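Local coordinates for 361aa long hypothetical D-aminopeptidase (Pyrococcus horikoshii, PDB 2DRH), which is of unknown function but belongs to the S58 (DmpA) peptidase family, whose members are generally assigned aminopeptidase activity, at residues V222-G233 against V340-E348; A248-V258 against K301-F312. One frame throughout, in Å; residues are numbered along the deposited sequence.

Contact 1: V222-G233 against V340-E348; sequences VGLELKNWPGRG and VRYALPKEE
A CH-pi contact of Pro345 on Trp229 joins the loop that follows helix 222-225 to the N-terminus of helix 346-355, where Pro345 is the N-cap residue. Pro345 CG stands 3.6 Å from the centroid of the Trp229 six-membered ring and 5° off its normal, which places it squarely over the face. The opposite face carries Pro230 CD near the rim, so the indole lies between two prolines. Its first torsion (chi1 -165°) sets CG anti to the backbone N, which lays the indole against Pro345 and Tyr342 CB. Tyr342 CB meets the ring edge in plane. At the same edge, Trp229 NE1 donates to water 1 at 2.9 Å, and that water donates in turn to Ala343 O. On the helix side Leu226 CD2 touches Pro345 CG tip to tip at 3.7 Å, while crossing the Leu344 side chain at about a right angle; Leu226 also packs on Phe181 and Ile352.

At the other end the Arg341 guanidinium turns its edge to the backbone carbonyls of Gly231 and Gly233. NH1 donates to Gly231 O at 2.7 Å, exactly in the guanidinium plane, and NH1 and NH2 both donate to Gly233 O, NH2 at 2.8 Å. A bend at chi2 (-58°) brings the group there although the side chain leaves the backbone pointing away from 222-233; NE is held by Ser177 and the group makes a cation-pi contact with Tyr140. Gly231 takes backbone angles at which a CB would press on the preceding carbonyl O, and it would also come within 3.1 Å of Tyr342 CD1. Two neutral carbonyls thus share one buried cation through three N-H bonds, which fixes the guanidinium's rotation, whereas the indole is held by apolar contact over its faces and a water at its N-H.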
loop_
_atom_site.group_PDB
_atom_site.type_symbol
_atom_site.label_atom_id
_atom_site.label_comp_id
_atom_site.label_asym_id
_atom_site.label_seq_id
_atom_site.Cartn_x
_atom_site.Cartn_y
_atom_site.Cartn_z
ATOM N N VAL A 222 -7.253 -16.016 -30.427
ATOM C CA VAL A 222 -7.627 -15.246 -31.601
ATOM C C VAL A 222 -6.480 -14.372 -32.106
ATOM O O VAL A 222 -6.420 -14.037 -33.284
ATOM C CB VAL A 222 -8.847 -14.352 -31.296
ATOM C CG1 VAL A 222 -9.196 -13.518 -32.511
ATOM C CG2 VAL A 222 -10.038 -15.218 -30.869
ATOM N N GLY A 223 -5.572 -14.007 -31.211
ATOM C CA GLY A 223 -4.444 -13.178 -31.604
ATOM C C GLY A 223 -3.513 -13.882 -32.572
ATOM O O GLY A 223 -3.114 -13.305 -33.587
ATOM N N LEU A 224 -3.164 -15.128 -32.260
ATOM C CA LEU A 224 -2.280 -15.918 -33.113
ATOM C C LEU A 224 -2.918 -16.256 -34.455
ATOM O O LEU A 224 -2.268 -16.191 -35.503
ATOM C CB LEU A 224 -1.879 -17.206 -32.399
ATOM C CG LEU A 224 -0.925 -17.019 -31.221
ATOM C CD1 LEU A 224 -0.700 -18.354 -30.531
ATOM C CD2 LEU A 224 0.393 -16.434 -31.723
ATOM N N GLU A 225 -4.198 -16.616 -34.426
ATOM C CA GLU A 225 -4.911 -16.948 -35.650
ATOM C C GLU A 225 -4.940 -15.758 -36.609
ATOM O O GLU A 225 -5.016 -15.931 -37.825
ATOM C CB GLU A 225 -6.342 -17.389 -35.327
ATOM C CG GLU A 225 -6.461 -18.753 -34.652
ATOM C CD GLU A 225 -5.889 -19.890 -35.495
ATOM O OE1 GLU A 225 -5.972 -19.824 -36.742
ATOM O OE2 GLU A 225 -5.369 -20.862 -34.908
ATOM N N LEU A 226 -4.879 -14.549 -36.064
ATOM C CA LEU A 226 -4.910 -13.347 -36.891
ATOM C C LEU A 226 -3.559 -12.625 -36.926
ATOM O O LEU A 226 -3.501 -11.419 -37.144
ATOM C CB LEU A 226 -6.017 -12.401 -36.398
ATOM C CG LEU A 226 -7.455 -12.791 -36.789
ATOM C CD1 LEU A 226 -7.776 -14.193 -36.306
ATOM C CD2 LEU A 226 -8.442 -11.795 -36.201
ATOM N N LYS A 227 -2.485 -13.380 -36.712
ATOM C CA LYS A 227 -1.120 -12.848 -36.726
ATOM C C LYS A 227 -0.855 -11.864 -37.858
ATOM O O LYS A 227 -0.454 -10.723 -37.638
ATOM C CB LYS A 227 -0.111 -13.983 -36.895
ATOM C CG LYS A 227 0.204 -14.794 -35.667
ATOM C CD LYS A 227 0.774 -16.152 -36.073
ATOM C CE LYS A 227 1.876 -16.019 -37.119
ATOM N NZ LYS A 227 2.981 -15.132 -36.658
ATOM N N ASN A 228 -1.081 -12.334 -39.076
ATOM C CA ASN A 228 -0.814 -11.559 -40.281
ATOM C C ASN A 228 -1.831 -10.508 -40.715
ATOM O O ASN A 228 -1.621 -9.832 -41.729
ATOM C CB ASN A 228 -0.548 -12.535 -41.425
ATOM C CG ASN A 228 0.619 -13.463 -41.130
ATOM O OD1 ASN A 228 0.572 -14.657 -41.431
ATOM N ND2 ASN A 228 1.675 -12.915 -40.539
ATOM N N TRP A 229 -2.924 -10.357 -39.976
ATOM C CA TRP A 229 -3.907 -9.346 -40.347
ATOM C C TRP A 229 -3.181 -7.997 -40.287
ATOM O O TRP A 229 -2.443 -7.722 -39.344
ATOM C CB TRP A 229 -5.098 -9.376 -39.386
ATOM C CG TRP A 229 -6.290 -8.634 -39.905
ATOM C CD1 TRP A 229 -6.570 -7.308 -39.740
ATOM C CD2 TRP A 229 -7.333 -9.165 -40.730
ATOM N NE1 TRP A 229 -7.724 -6.979 -40.414
ATOM C CE2 TRP A 229 -8.213 -8.099 -41.031
ATOM C CE3 TRP A 229 -7.610 -10.439 -41.248
ATOM C CZ2 TRP A 229 -9.353 -8.269 -41.830
ATOM C CZ3 TRP A 229 -8.744 -10.608 -42.045
ATOM C CH2 TRP A 229 -9.601 -9.527 -42.326
ATOM N N PRO A 230 -3.372 -7.141 -41.307
ATOM C CA PRO A 230 -2.738 -5.818 -41.395
ATOM C C PRO A 230 -2.864 -4.932 -40.154
ATOM O O PRO A 230 -3.665 -5.203 -39.260
ATOM C CB PRO A 230 -3.423 -5.187 -42.610
ATOM C CG PRO A 230 -3.760 -6.361 -43.455
ATOM C CD PRO A 230 -4.285 -7.351 -42.444
ATOM N N GLY A 231 -2.062 -3.870 -40.119
ATOM C CA GLY A 231 -2.106 -2.927 -39.016
ATOM C C GLY A 231 -1.117 -3.129 -37.883
ATOM O O GLY A 231 -1.217 -2.452 -36.862
ATOM N N ARG A 232 -0.164 -4.039 -38.048
ATOM C CA ARG A 232 0.810 -4.292 -36.993
ATOM C C ARG A 232 1.875 -3.209 -36.899
ATOM O O ARG A 232 2.216 -2.574 -37.897
ATOM C CB ARG A 232 1.464 -5.668 -37.187
ATOM C CG ARG A 232 0.467 -6.820 -37.078
ATOM C CD ARG A 232 1.143 -8.164 -36.846
ATOM N NE ARG A 232 1.970 -8.166 -35.640
ATOM C CZ ARG A 232 2.355 -9.266 -35.001
ATOM N NH1 ARG A 232 1.981 -10.459 -35.446
ATOM N NH2 ARG A 232 3.126 -9.177 -33.926
ATOM N N GLY A 233 2.381 -2.997 -35.685
ATOM C CA GLY A 233 3.403 -1.989 -35.463
ATOM C C GLY A 233 3.269 -1.282 -34.124
ATOM O O GLY A 233 2.205 -1.287 -33.498
ATOM N N VAL A 340 -2.120 3.091 -39.258
ATOM C CA VAL A 340 -3.484 2.573 -39.297
ATOM C C VAL A 340 -3.697 1.328 -38.440
ATOM O O VAL A 340 -2.829 0.461 -38.350
ATOM C CB VAL A 340 -3.932 2.241 -40.749
ATOM C CG1 VAL A 340 -3.793 3.471 -41.638
ATOM C CG2 VAL A 340 -3.111 1.089 -41.301
ATOM N N ARG A 341 -4.866 1.270 -37.806
ATOM C CA ARG A 341 -5.270 0.149 -36.964
ATOM C C ARG A 341 -6.613 -0.297 -37.518
ATOM O O ARG A 341 -7.546 0.506 -37.613
ATOM C CB ARG A 341 -5.455 0.575 -35.499
ATOM C CG ARG A 341 -4.192 0.984 -34.759
ATOM C CD ARG A 341 -3.142 -0.120 -34.730
ATOM N NE ARG A 341 -2.200 0.086 -33.632
ATOM C CZ ARG A 341 -1.002 -0.488 -33.541
ATOM N NH1 ARG A 341 -0.579 -1.312 -34.488
ATOM N NH2 ARG A 341 -0.227 -0.238 -32.495
ATOM N N TYR A 342 -6.707 -1.572 -37.886
ATOM C CA TYR A 342 -7.932 -2.113 -38.444
ATOM C C TYR A 342 -8.797 -2.754 -37.384
ATOM O O TYR A 342 -8.295 -3.357 -36.444
ATOM C CB TYR A 342 -7.620 -3.147 -39.525
ATOM C CG TYR A 342 -6.885 -2.583 -40.712
ATOM C CD1 TYR A 342 -5.501 -2.410 -40.685
ATOM C CD2 TYR A 342 -7.577 -2.211 -41.864
ATOM C CE1 TYR A 342 -4.825 -1.879 -41.782
ATOM C CE2 TYR A 342 -6.913 -1.678 -42.964
ATOM C CZ TYR A 342 -5.540 -1.515 -42.917
ATOM O OH TYR A 342 -4.887 -0.984 -44.006
ATOM N N ALA A 343 -10.108 -2.625 -37.552
ATOM C CA ALA A 343 -11.053 -3.201 -36.613
ATOM C C ALA A 343 -10.972 -4.712 -36.696
ATOM O O ALA A 343 -10.790 -5.274 -37.777
ATOM C CB ALA A 343 -12.457 -2.744 -36.943
ATOM N N LEU A 344 -11.097 -5.370 -35.551
ATOM C CA LEU A 344 -11.060 -6.826 -35.497
ATOM C C LEU A 344 -12.099 -7.395 -36.467
ATOM O O LEU A 344 -13.290 -7.117 -36.340
ATOM C CB LEU A 344 -11.379 -7.284 -34.073
ATOM C CG LEU A 344 -11.314 -8.772 -33.737
ATOM C CD1 LEU A 344 -9.865 -9.252 -33.771
ATOM C CD2 LEU A 344 -11.917 -8.985 -32.354
ATOM N N PRO A 345 -11.662 -8.195 -37.455
ATOM C CA PRO A 345 -12.582 -8.792 -38.435
ATOM C C PRO A 345 -13.578 -9.766 -37.796
ATOM O O PRO A 345 -13.239 -10.910 -37.497
ATOM C CB PRO A 345 -11.634 -9.477 -39.418
ATOM C CG PRO A 345 -10.459 -9.836 -38.556
ATOM C CD PRO A 345 -10.270 -8.575 -37.754
ATOM N N LYS A 346 -14.816 -9.306 -37.622
ATOM C CA LYS A 346 -15.867 -10.097 -36.983
ATOM C C LYS A 346 -16.280 -11.409 -37.652
ATOM O O LYS A 346 -16.566 -12.388 -36.961
ATOM C CB LYS A 346 -17.090 -9.203 -36.742
ATOM C CG LYS A 346 -16.817 -8.109 -35.707
ATOM C CD LYS A 346 -17.991 -7.146 -35.520
ATOM C CE LYS A 346 -18.143 -6.199 -36.702
ATOM N NZ LYS A 346 -16.929 -5.355 -36.926
ATOM N N GLU A 347 -16.319 -11.445 -38.983
ATOM C CA GLU A 347 -16.683 -12.675 -39.686
ATOM C C GLU A 347 -15.531 -13.667 -39.567
ATOM O O GLU A 347 -15.733 -14.875 -39.519
ATOM C CB GLU A 347 -16.975 -12.399 -41.161
ATOM C CG GLU A 347 -18.261 -11.636 -41.404
ATOM C CD GLU A 347 -19.471 -12.317 -40.788
ATOM O OE1 GLU A 347 -19.621 -13.547 -40.962
ATOM O OE2 GLU A 347 -20.278 -11.622 -40.136
ATOM N N GLU A 348 -14.316 -13.135 -39.524
ATOM C CA GLU A 348 -13.122 -13.954 -39.387
ATOM C C GLU A 348 -13.182 -14.531 -37.974
ATOM O O GLU A 348 -12.941 -15.722 -37.752
ATOM C CB GLU A 348 -11.885 -13.072 -39.541
ATOM C CG GLU A 348 -10.614 -13.808 -39.876
ATOM C CD GLU A 348 -10.653 -14.412 -41.258
ATOM O OE1 GLU A 348 -11.019 -13.690 -42.210
ATOM O OE2 GLU A 348 -10.311 -15.604 -41.395
HETATM O O HOH W 1 -10.048 -5.215 -40.794
HETATM O O HOH W 2 -4.888 -3.442 -37.185
#

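Contact 2: A248-V258 against K301-F312; sequences APLTGRQLNRV and KALPDSVISPLF
Gln254, in the first turn of helix 252-268, reaches with its extended side chain into the turn that links strand 298-302 to helix 309-328. Its NE2 donates to Leu303 O at 2.8 Å, nearly straight (171°), and to Asp305 OD1, which it meets from above the carboxylate plane. Its OE1 accepts from Thr251 N in the carbonyl plane, on a lone pair, and the weaker return bond from Gln254 N to Thr251 OG1 completes a capping box. A leucine here would probably leave Leu303 O and Thr251 N without these partners and remove one of the donors steadying Asp305.

The tight part lies where 248-250 meets 301-303. Pro249 CB is 3.2 Å from Lys301 O, Leu303 N donates to Pro249 O at 3.0 Å, and Ala248 CB rests 3.8 Å from Leu311 CD1, with Tyr199 also packed against Ala248, Pro249 and Leu303. A looser but still buried contact is that of Leu250 CD2, 4.1 Å from Ile308 CG2. The solvent side is marked by exposed Lys301, whose CB touches Pro249 CB while its chain goes on outward.

Asp305 draws in two arginines: Arg253 NH2 lies 2.9 Å from OD2, on its syn lone pair, and Arg257 NH1 makes a salt bridge to OD1 with a weak, bent hydrogen bond (128°). Phe312 CZ stands 3.8 Å above the centre of the Arg257 guanidinium, the ring plane 89° from it, thus edge-on. Arg253 NH1 also donates to Glu88 O of the second subunit, and Arg257 is bound by the Glu88 side chain of that subunit and by Asn275 and Asn75 of the third. This is a capped helix start tied by a salt-bridge network to a strand-to-helix turn, set at a subunit interface where Ala302 continues a beta sheet into the second subunit.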
loop_
_atom_site.group_PDB
_atom_site.type_symbol
_atom_site.label_atom_id
_atom_site.label_comp_id
_atom_site.label_asym_id
_atom_site.label_seq_id
_atom_site.Cartn_x
_atom_site.Cartn_y
_atom_site.Cartn_z
ATOM N N ALA A 248 -24.560 -2.675 -5.460
ATOM C CA ALA A 248 -24.437 -3.470 -4.248
ATOM C C ALA A 248 -23.803 -2.615 -3.152
ATOM O O ALA A 248 -22.842 -1.888 -3.403
ATOM C CB ALA A 248 -23.576 -4.707 -4.515
ATOM N N PRO A 249 -24.348 -2.670 -1.926
ATOM C CA PRO A 249 -23.794 -1.880 -0.821
ATOM C C PRO A 249 -22.430 -2.429 -0.400
ATOM O O PRO A 249 -22.314 -3.591 -0.014
ATOM C CB PRO A 249 -24.851 -2.027 0.271
ATOM C CG PRO A 249 -25.387 -3.403 0.024
ATOM C CD PRO A 249 -25.541 -3.416 -1.487
ATOM N N LEU A 250 -21.406 -1.587 -0.486
ATOM C CA LEU A 250 -20.035 -1.985 -0.142
ATOM C C LEU A 250 -19.230 -0.812 0.406
ATOM O O LEU A 250 -19.338 0.307 -0.088
ATOM C CB LEU A 250 -19.325 -2.521 -1.380
ATOM C CG LEU A 250 -19.922 -3.701 -2.148
ATOM C CD1 LEU A 250 -19.301 -3.749 -3.548
ATOM C CD2 LEU A 250 -19.682 -4.997 -1.401
ATOM N N THR A 251 -18.417 -1.076 1.423
ATOM C CA THR A 251 -17.586 -0.042 2.023
ATOM C C THR A 251 -16.393 0.238 1.102
ATOM O O THR A 251 -16.195 -0.460 0.105
ATOM C CB THR A 251 -17.057 -0.493 3.386
ATOM O OG1 THR A 251 -16.088 -1.539 3.203
ATOM C CG2 THR A 251 -18.218 -1.025 4.257
ATOM N N GLY A 252 -15.618 1.265 1.430
ATOM C CA GLY A 252 -14.455 1.609 0.629
ATOM C C GLY A 252 -13.505 0.431 0.493
ATOM O O GLY A 252 -13.083 0.089 -0.610
ATOM N N ARG A 253 -13.187 -0.203 1.615
ATOM C CA ARG A 253 -12.284 -1.349 1.621
ATOM C C ARG A 253 -12.738 -2.420 0.645
ATOM O O ARG A 253 -11.937 -2.955 -0.126
ATOM C CB ARG A 253 -12.195 -1.951 3.026
ATOM C CG ARG A 253 -11.375 -3.238 3.098
ATOM C CD ARG A 253 -11.471 -3.841 4.482
ATOM N NE ARG A 253 -12.873 -4.026 4.850
ATOM C CZ ARG A 253 -13.642 -4.997 4.374
ATOM N NH1 ARG A 253 -13.142 -5.878 3.518
ATOM N NH2 ARG A 253 -14.910 -5.083 4.749
ATOM N N GLN A 254 -14.030 -2.730 0.685
ATOM C CA GLN A 254 -14.609 -3.740 -0.192
ATOM C C GLN A 254 -14.537 -3.330 -1.650
ATOM O O GLN A 254 -14.386 -4.173 -2.529
ATOM C CB GLN A 254 -16.072 -4.001 0.200
ATOM C CG GLN A 254 -16.220 -4.642 1.564
ATOM C CD GLN A 254 -17.666 -4.946 1.921
ATOM O OE1 GLN A 254 -18.498 -4.039 2.021
ATOM N NE2 GLN A 254 -17.971 -6.227 2.114
ATOM N N LEU A 255 -14.656 -2.034 -1.914
ATOM C CA LEU A 255 -14.593 -1.556 -3.285
ATOM C C LEU A 255 -13.150 -1.640 -3.817
ATOM O O LEU A 255 -12.940 -1.745 -5.025
ATOM C CB LEU A 255 -15.167 -0.136 -3.370
ATOM C CG LEU A 255 -16.707 -0.129 -3.193
ATOM C CD1 LEU A 255 -17.225 1.257 -2.839
ATOM C CD2 LEU A 255 -17.359 -0.627 -4.475
ATOM N N ASN A 256 -12.163 -1.609 -2.925
ATOM C CA ASN A 256 -10.774 -1.754 -3.363
ATOM C C ASN A 256 -10.616 -3.206 -3.795
ATOM O O ASN A 256 -9.916 -3.500 -4.764
ATOM C CB ASN A 256 -9.785 -1.456 -2.233
ATOM C CG ASN A 256 -9.509 0.024 -2.076
ATOM O OD1 ASN A 256 -9.473 0.767 -3.058
ATOM N ND2 ASN A 256 -9.290 0.458 -0.840
ATOM N N ARG A 257 -11.291 -4.112 -3.087
ATOM C CA ARG A 257 -11.222 -5.533 -3.417
ATOM C C ARG A 257 -11.843 -5.749 -4.795
ATOM O O ARG A 257 -11.279 -6.443 -5.642
ATOM C CB ARG A 257 -11.964 -6.374 -2.367
ATOM C CG ARG A 257 -11.494 -6.167 -0.927
ATOM C CD ARG A 257 -12.207 -7.117 0.036
ATOM N NE ARG A 257 -11.673 -8.481 -0.018
ATOM C CZ ARG A 257 -12.327 -9.563 0.402
ATOM N NH1 ARG A 257 -13.552 -9.447 0.904
ATOM N NH2 ARG A 257 -11.753 -10.762 0.335
ATOM N N VAL A 258 -13.010 -5.149 -5.015
ATOM C CA VAL A 258 -13.700 -5.254 -6.292
ATOM C C VAL A 258 -12.799 -4.749 -7.426
ATOM O O VAL A 258 -12.676 -5.389 -8.465
ATOM C CB VAL A 258 -15.026 -4.429 -6.265
ATOM C CG1 VAL A 258 -15.585 -4.291 -7.661
ATOM C CG2 VAL A 258 -16.061 -5.122 -5.347
ATOM N N LYS A 301 -24.655 0.917 4.544
ATOM C CA LYS A 301 -25.215 -0.387 4.206
ATOM C C LYS A 301 -24.060 -1.135 3.557
ATOM O O LYS A 301 -23.342 -0.564 2.739
ATOM C CB LYS A 301 -26.359 -0.258 3.196
ATOM C CG LYS A 301 -27.609 0.442 3.725
ATOM C CD LYS A 301 -28.659 0.593 2.625
ATOM C CE LYS A 301 -28.094 1.366 1.435
ATOM N NZ LYS A 301 -29.086 1.591 0.347
ATOM N N ALA A 302 -23.882 -2.402 3.917
ATOM C CA ALA A 302 -22.793 -3.185 3.355
ATOM C C ALA A 302 -22.990 -4.689 3.482
ATOM O O ALA A 302 -23.419 -5.196 4.520
ATOM C CB ALA A 302 -21.479 -2.783 4.017
ATOM N N LEU A 303 -22.664 -5.397 2.410
ATOM C CA LEU A 303 -22.765 -6.847 2.384
ATOM C C LEU A 303 -21.582 -7.444 3.129
ATOM O O LEU A 303 -20.463 -6.936 3.039
ATOM C CB LEU A 303 -22.737 -7.355 0.941
ATOM C CG LEU A 303 -23.900 -6.962 0.026
ATOM C CD1 LEU A 303 -23.525 -7.235 -1.415
ATOM C CD2 LEU A 303 -25.149 -7.736 0.421
ATOM N N PRO A 304 -21.813 -8.525 3.887
ATOM C CA PRO A 304 -20.709 -9.149 4.617
ATOM C C PRO A 304 -19.772 -9.772 3.590
ATOM O O PRO A 304 -20.228 -10.399 2.634
ATOM C CB PRO A 304 -21.413 -10.197 5.474
ATOM C CG PRO A 304 -22.592 -10.576 4.622
ATOM C CD PRO A 304 -23.080 -9.234 4.143
ATOM N N ASP A 305 -18.469 -9.599 3.779
ATOM C CA ASP A 305 -17.491 -10.136 2.840
ATOM C C ASP A 305 -17.685 -11.597 2.463
ATOM O O ASP A 305 -17.352 -12.007 1.358
ATOM C CB ASP A 305 -16.077 -9.925 3.389
ATOM C CG ASP A 305 -15.658 -8.478 3.336
ATOM O OD1 ASP A 305 -15.478 -7.960 2.218
ATOM O OD2 ASP A 305 -15.522 -7.848 4.404
ATOM N N SER A 306 -18.243 -12.381 3.375
ATOM C CA SER A 306 -18.455 -13.803 3.121
ATOM C C SER A 306 -19.458 -14.095 2.003
ATOM O O SER A 306 -19.522 -15.223 1.507
ATOM C CB SER A 306 -18.926 -14.500 4.399
ATOM O OG SER A 306 -20.239 -14.088 4.737
ATOM N N VAL A 307 -20.237 -13.099 1.596
ATOM C CA VAL A 307 -21.219 -13.338 0.541
ATOM C C VAL A 307 -20.980 -12.582 -0.765
ATOM O O VAL A 307 -21.840 -12.596 -1.648
ATOM C CB VAL A 307 -22.660 -13.001 1.024
ATOM C CG1 VAL A 307 -22.944 -13.695 2.352
ATOM C CG2 VAL A 307 -22.836 -11.505 1.146
ATOM N N ILE A 308 -19.818 -11.948 -0.919
ATOM C CA ILE A 308 -19.584 -11.177 -2.135
ATOM C C ILE A 308 -18.744 -11.771 -3.259
ATOM O O ILE A 308 -18.416 -11.065 -4.215
ATOM C CB ILE A 308 -19.008 -9.792 -1.793
ATOM C CG1 ILE A 308 -17.631 -9.941 -1.141
ATOM C CG2 ILE A 308 -19.964 -9.052 -0.866
ATOM C CD1 ILE A 308 -17.047 -8.620 -0.665
ATOM N N SER A 309 -18.406 -13.053 -3.177
ATOM C CA SER A 309 -17.599 -13.669 -4.230
ATOM C C SER A 309 -18.280 -13.566 -5.598
ATOM O O SER A 309 -17.606 -13.399 -6.626
ATOM C CB SER A 309 -17.284 -15.124 -3.880
ATOM O OG SER A 309 -16.432 -15.182 -2.746
ATOM N N PRO A 310 -19.626 -13.661 -5.635
ATOM C CA PRO A 310 -20.321 -13.552 -6.916
ATOM C C PRO A 310 -20.014 -12.205 -7.569
ATOM O O PRO A 310 -19.877 -12.117 -8.790
ATOM C CB PRO A 310 -21.789 -13.688 -6.516
ATOM C CG PRO A 310 -21.719 -14.643 -5.382
ATOM C CD PRO A 310 -20.562 -14.097 -4.580
ATOM N N LEU A 311 -19.900 -11.154 -6.759
ATOM C CA LEU A 311 -19.594 -9.837 -7.306
ATOM C C LEU A 311 -18.152 -9.809 -7.853
ATOM O O LEU A 311 -17.868 -9.121 -8.834
ATOM C CB LEU A 311 -19.792 -8.751 -6.238
ATOM C CG LEU A 311 -21.222 -8.580 -5.687
ATOM C CD1 LEU A 311 -21.197 -7.714 -4.446
ATOM C CD2 LEU A 311 -22.127 -7.958 -6.737
ATOM N N PHE A 312 -17.246 -10.551 -7.222
ATOM C CA PHE A 312 -15.861 -10.604 -7.702
ATOM C C PHE A 312 -15.840 -11.270 -9.079
ATOM O O PHE A 312 -15.154 -10.815 -9.994
ATOM C CB PHE A 312 -14.972 -11.419 -6.755
ATOM C CG PHE A 312 -14.676 -10.745 -5.441
ATOM C CD1 PHE A 312 -15.054 -9.431 -5.200
ATOM C CD2 PHE A 312 -13.985 -11.435 -4.445
ATOM C CE1 PHE A 312 -14.747 -8.812 -3.988
ATOM C CE2 PHE A 312 -13.675 -10.827 -3.236
ATOM C CZ PHE A 312 -14.056 -9.513 -3.008
#

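The centres of the two contacts are 38 Å apart, their nearest atoms about 22 Å, and they lie on opposite sides of the chain's centre. In chain order the first segments come as 222-233 then 248-258, and the second as 301-312 then 340-348, so contact 2 falls wholly between the two halves of contact 1. Helix 309-328 relates them: its start belongs to contact 2, while Leu327 and Leu328, at its far end, touch Leu344 and Lys346 of contact 1. Their settings differ: contact 2 adjoins two further subunits, whereas no other chain of the assembly touches contact 1, which packs the start of helix 346-355 against the loop after helix 222-225 of the same chain.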